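Long-range contact in sulfur carrier protein ThiS adenylyltransferase (PDB 1ZUD), which catalyses the ATP-dependent adenylation of the C-terminal glycine of the sulfur carrier protein ThiS, a step in thiamine biosynthesis: residues Leu112-Asp124 with Glu134-Thr148. Numbering follows the deposited sequence. Where two conformers were deposited one is given.
Sequences LKDAVARADVVLD and EINAACVALNTPLIT. With NA (sodium ion), chain J.
In the Rossmann-type core of ThiF, strand 121-124 pairs with strand 146-148 at the two ends of a beta-alpha-beta unit whose connecting helix, 129-141, runs back over the sheet, with V122 facing I135 and C139. The strands are parallel: V122 N donates to P145 O (3.0 Å), I147 N to V122 O (2.9 Å) and D124 N to I147 O. Beta-branched V122 suits both the strand and the layer above it. Its CG1, anti to the backbone N (chi1 174°), meets I135 CG2 and L146 CD1, while CG2 touches both C139 SG and T144 CG2. Helix 112-118 crosses helix 134-141 at -50°. Small A138 faces V116 across the helix pair, its CB lying 4.1 Å from V116 CG2, and L142 CD2 rests over V116 CG1. Where both helices end, a sodium ion is bound by V116 O, A117 O, A119 O and two waters, and T144 OG1, 2.4 Å from the sodium, supplies the ligand from the other segment. Carbonyls at the C-terminal end of the first helix suit this hard cation. A Schellman motif with N143 at positive phi ends helix 134-141 and leads the chain to T144. On the same face of the sheet as V122, D124 and T148 lie side by side, with D124 OD2 3.0 Å from T148 OG1; R132 forms a salt bridge with the same OD2, and T126 bonds OD1. An alanine at D124 is likely to leave the charge of R132 without its mate and T126 without its partner OD1. The contact thus joins two kinds of chemistry: apolar packing seals helices to sheet, while at the margins the sodium ion ties the two segments together and the buried D124 carboxylate draws its firm partners, R132 and T126, from the chain between them.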
# COMPACT_ATOMS: atom_id res chain seq x y z
N LEU C 112 -1.22 29.47 -1.13
CA LEU C 112 -0.73 28.19 -1.62
C LEU C 112 0.76 28.34 -2.03
O LEU C 112 1.65 27.53 -1.65
CB LEU C 112 -1.57 27.74 -2.83
CG LEU C 112 -0.99 26.58 -3.64
CD1 LEU C 112 -0.94 25.31 -2.76
CD2 LEU C 112 -1.88 26.31 -4.88
N LYS C 113 1.03 29.39 -2.81
CA LYS C 113 2.39 29.63 -3.25
C LYS C 113 3.38 29.76 -2.09
O LYS C 113 4.49 29.27 -2.16
CB LYS C 113 2.45 30.92 -4.10
CG LYS C 113 1.92 30.72 -5.53
CD LYS C 113 1.96 32.05 -6.27
CE LYS C 113 1.86 31.90 -7.79
NZ LYS C 113 0.44 31.85 -8.26
N ASP C 114 2.97 30.42 -1.02
CA ASP C 114 3.87 30.59 0.08
C ASP C 114 4.12 29.28 0.80
O ASP C 114 5.25 29.02 1.24
CB ASP C 114 3.33 31.66 1.05
CG ASP C 114 4.33 31.99 2.16
OD1 ASP C 114 4.25 31.36 3.25
OD2 ASP C 114 5.22 32.85 1.95
N ALA C 115 3.08 28.45 0.94
CA ALA C 115 3.27 27.15 1.61
C ALA C 115 4.13 26.21 0.71
O ALA C 115 5.00 25.46 1.18
CB ALA C 115 1.88 26.49 1.90
N VAL C 116 3.89 26.26 -0.58
CA VAL C 116 4.69 25.42 -1.46
C VAL C 116 6.14 25.87 -1.41
O VAL C 116 7.06 25.05 -1.35
CB VAL C 116 4.13 25.48 -2.90
CG1 VAL C 116 5.09 24.80 -3.93
CG2 VAL C 116 2.81 24.76 -2.90
N ALA C 117 6.38 27.17 -1.40
CA ALA C 117 7.78 27.65 -1.41
C ALA C 117 8.55 27.18 -0.17
O ALA C 117 9.67 26.73 -0.26
CB ALA C 117 7.82 29.17 -1.51
N ARG C 118 7.91 27.26 0.99
CA ARG C 118 8.52 26.83 2.25
C ARG C 118 8.74 25.33 2.38
O ARG C 118 9.67 24.91 3.04
CB ARG C 118 7.65 27.28 3.42
CG ARG C 118 7.65 28.81 3.60
CD ARG C 118 6.64 29.29 4.68
NE ARG C 118 6.66 30.75 4.85
CZ ARG C 118 7.59 31.41 5.53
NH1 ARG C 118 8.58 30.76 6.14
NH2 ARG C 118 7.53 32.74 5.59
N ALA C 119 7.91 24.52 1.73
CA ALA C 119 8.05 23.05 1.84
C ALA C 119 9.20 22.49 0.98
O ALA C 119 9.51 23.03 -0.10
CB ALA C 119 6.73 22.34 1.41
N ASP C 120 9.84 21.42 1.47
CA ASP C 120 10.86 20.73 0.64
C ASP C 120 10.16 19.79 -0.32
O ASP C 120 10.69 19.42 -1.41
CB ASP C 120 11.79 19.93 1.53
CG ASP C 120 12.62 20.84 2.42
OD1 ASP C 120 13.35 21.68 1.84
OD2 ASP C 120 12.54 20.74 3.67
N VAL C 121 8.98 19.36 0.06
CA VAL C 121 8.21 18.47 -0.84
C VAL C 121 6.74 18.62 -0.52
O VAL C 121 6.38 18.83 0.65
CB VAL C 121 8.62 16.96 -0.70
CG1 VAL C 121 8.44 16.47 0.74
CG2 VAL C 121 7.73 16.10 -1.60
N VAL C 122 5.90 18.49 -1.53
CA VAL C 122 4.47 18.66 -1.32
C VAL C 122 3.73 17.34 -1.56
O VAL C 122 4.02 16.61 -2.54
CB VAL C 122 3.92 19.76 -2.28
CG1 VAL C 122 2.34 19.86 -2.20
CG2 VAL C 122 4.57 21.11 -1.98
N LEU C 123 2.79 16.99 -0.66
CA LEU C 123 1.96 15.81 -0.91
C LEU C 123 0.58 16.31 -1.28
O LEU C 123 -0.07 17.04 -0.49
CB LEU C 123 1.82 14.89 0.31
CG LEU C 123 2.96 14.20 1.03
CD1 LEU C 123 2.53 12.81 1.55
CD2 LEU C 123 4.13 14.12 0.14
N ASP C 124 0.17 16.00 -2.51
CA ASP C 124 -1.17 16.37 -2.99
C ASP C 124 -2.13 15.22 -2.59
O ASP C 124 -2.11 14.16 -3.18
CB ASP C 124 -1.20 16.57 -4.50
CG ASP C 124 -2.63 16.60 -5.08
OD1 ASP C 124 -3.62 16.82 -4.34
OD2 ASP C 124 -2.75 16.40 -6.31
N GLU C 134 -3.92 23.38 -9.67
CA GLU C 134 -3.34 24.57 -9.06
C GLU C 134 -2.06 24.23 -8.28
O GLU C 134 -1.09 24.96 -8.31
CB GLU C 134 -4.36 25.32 -8.13
CG GLU C 134 -4.14 26.86 -8.18
CD GLU C 134 -4.70 27.69 -6.99
OE1 GLU C 134 -5.74 27.32 -6.40
OE2 GLU C 134 -4.10 28.74 -6.66
N ILE C 135 -2.07 23.10 -7.55
CA ILE C 135 -0.92 22.68 -6.79
C ILE C 135 0.27 22.33 -7.70
O ILE C 135 1.41 22.68 -7.41
CB ILE C 135 -1.29 21.42 -5.91
CG1 ILE C 135 -2.27 21.85 -4.79
CG2 ILE C 135 -0.04 20.82 -5.26
CD1 ILE C 135 -3.04 20.57 -4.15
N ASN C 136 -0.02 21.61 -8.79
CA ASN C 136 0.98 21.22 -9.74
C ASN C 136 1.63 22.48 -10.35
O ASN C 136 2.86 22.55 -10.49
CB ASN C 136 0.36 20.39 -10.85
CG ASN C 136 1.34 20.12 -12.01
OD1 ASN C 136 2.27 19.34 -11.87
ND2 ASN C 136 1.13 20.79 -13.15
N ALA C 137 0.81 23.46 -10.70
CA ALA C 137 1.32 24.71 -11.31
C ALA C 137 2.25 25.42 -10.32
O ALA C 137 3.30 25.94 -10.70
CB ALA C 137 0.15 25.64 -11.70
N ALA C 138 1.87 25.45 -9.05
CA ALA C 138 2.70 26.10 -8.04
C ALA C 138 4.00 25.33 -7.82
O ALA C 138 5.06 25.95 -7.69
CB ALA C 138 1.95 26.22 -6.67
N CYS C 139 3.93 23.99 -7.75
CA CYS C 139 5.14 23.22 -7.54
C CYS C 139 6.13 23.40 -8.69
O CYS C 139 7.34 23.54 -8.46
CB CYS C 139 4.78 21.71 -7.39
SG CYS C 139 3.97 21.46 -5.72
N VAL C 140 5.64 23.37 -9.93
CA VAL C 140 6.59 23.53 -11.04
C VAL C 140 7.23 24.95 -11.02
O VAL C 140 8.45 25.09 -11.16
CB VAL C 140 5.90 23.29 -12.39
CG1 VAL C 140 6.85 23.66 -13.57
CG2 VAL C 140 5.45 21.81 -12.50
N ALA C 141 6.41 25.97 -10.78
CA ALA C 141 6.91 27.36 -10.77
C ALA C 141 7.89 27.59 -9.64
O ALA C 141 8.79 28.43 -9.75
CB ALA C 141 5.72 28.40 -10.67
N LEU C 142 7.73 26.86 -8.54
CA LEU C 142 8.61 27.05 -7.40
C LEU C 142 9.60 25.92 -7.30
O LEU C 142 10.27 25.77 -6.28
CB LEU C 142 7.77 27.17 -6.11
CG LEU C 142 7.32 28.52 -5.48
CD1 LEU C 142 7.73 29.74 -6.32
CD2 LEU C 142 5.83 28.51 -5.23
N ASN C 143 9.69 25.11 -8.36
CA ASN C 143 10.69 24.04 -8.35
C ASN C 143 10.67 23.13 -7.10
O ASN C 143 11.72 22.80 -6.54
CB ASN C 143 12.04 24.72 -8.42
CG ASN C 143 12.88 24.17 -9.51
OD1 ASN C 143 12.37 23.86 -10.59
ND2 ASN C 143 14.18 24.02 -9.24
N THR C 144 9.48 22.72 -6.66
CA THR C 144 9.35 21.90 -5.44
C THR C 144 8.75 20.55 -5.86
O THR C 144 7.76 20.52 -6.58
CB THR C 144 8.40 22.62 -4.44
OG1 THR C 144 8.99 23.90 -4.08
CG2 THR C 144 8.13 21.78 -3.16
N PRO C 145 9.39 19.43 -5.46
CA PRO C 145 8.93 18.09 -5.79
C PRO C 145 7.48 17.91 -5.35
O PRO C 145 7.07 18.42 -4.29
CB PRO C 145 9.87 17.17 -4.98
CG PRO C 145 11.06 17.99 -4.69
CD PRO C 145 10.63 19.42 -4.64
N LEU C 146 6.72 17.17 -6.13
CA LEU C 146 5.31 16.94 -5.84
C LEU C 146 5.00 15.42 -5.88
O LEU C 146 5.31 14.71 -6.85
CB LEU C 146 4.41 17.73 -6.85
CG LEU C 146 2.90 17.44 -6.84
CD1 LEU C 146 2.30 17.82 -5.49
CD2 LEU C 146 2.18 18.22 -7.93
N ILE C 147 4.42 14.91 -4.80
CA ILE C 147 4.05 13.49 -4.76
C ILE C 147 2.55 13.49 -4.73
O ILE C 147 1.92 13.95 -3.77
CB ILE C 147 4.66 12.79 -3.49
CG1 ILE C 147 6.19 12.87 -3.58
CG2 ILE C 147 4.22 11.32 -3.44
CD1 ILE C 147 6.96 12.49 -2.28
N THR C 148 1.94 12.94 -5.76
CA THR C 148 0.51 13.00 -5.84
C THR C 148 -0.14 11.65 -5.95
O THR C 148 0.40 10.76 -6.59
CB THR C 148 0.04 13.89 -7.10
OG1 THR C 148 -1.39 13.90 -7.19
CG2 THR C 148 0.60 13.31 -8.43
NA NA J . 9.42 24.70 -1.84
O HOH W 1 -1.73 29.60 -6.99
O HOH W 2 10.30 26.54 -3.33
O HOH W 3 11.76 24.13 -1.80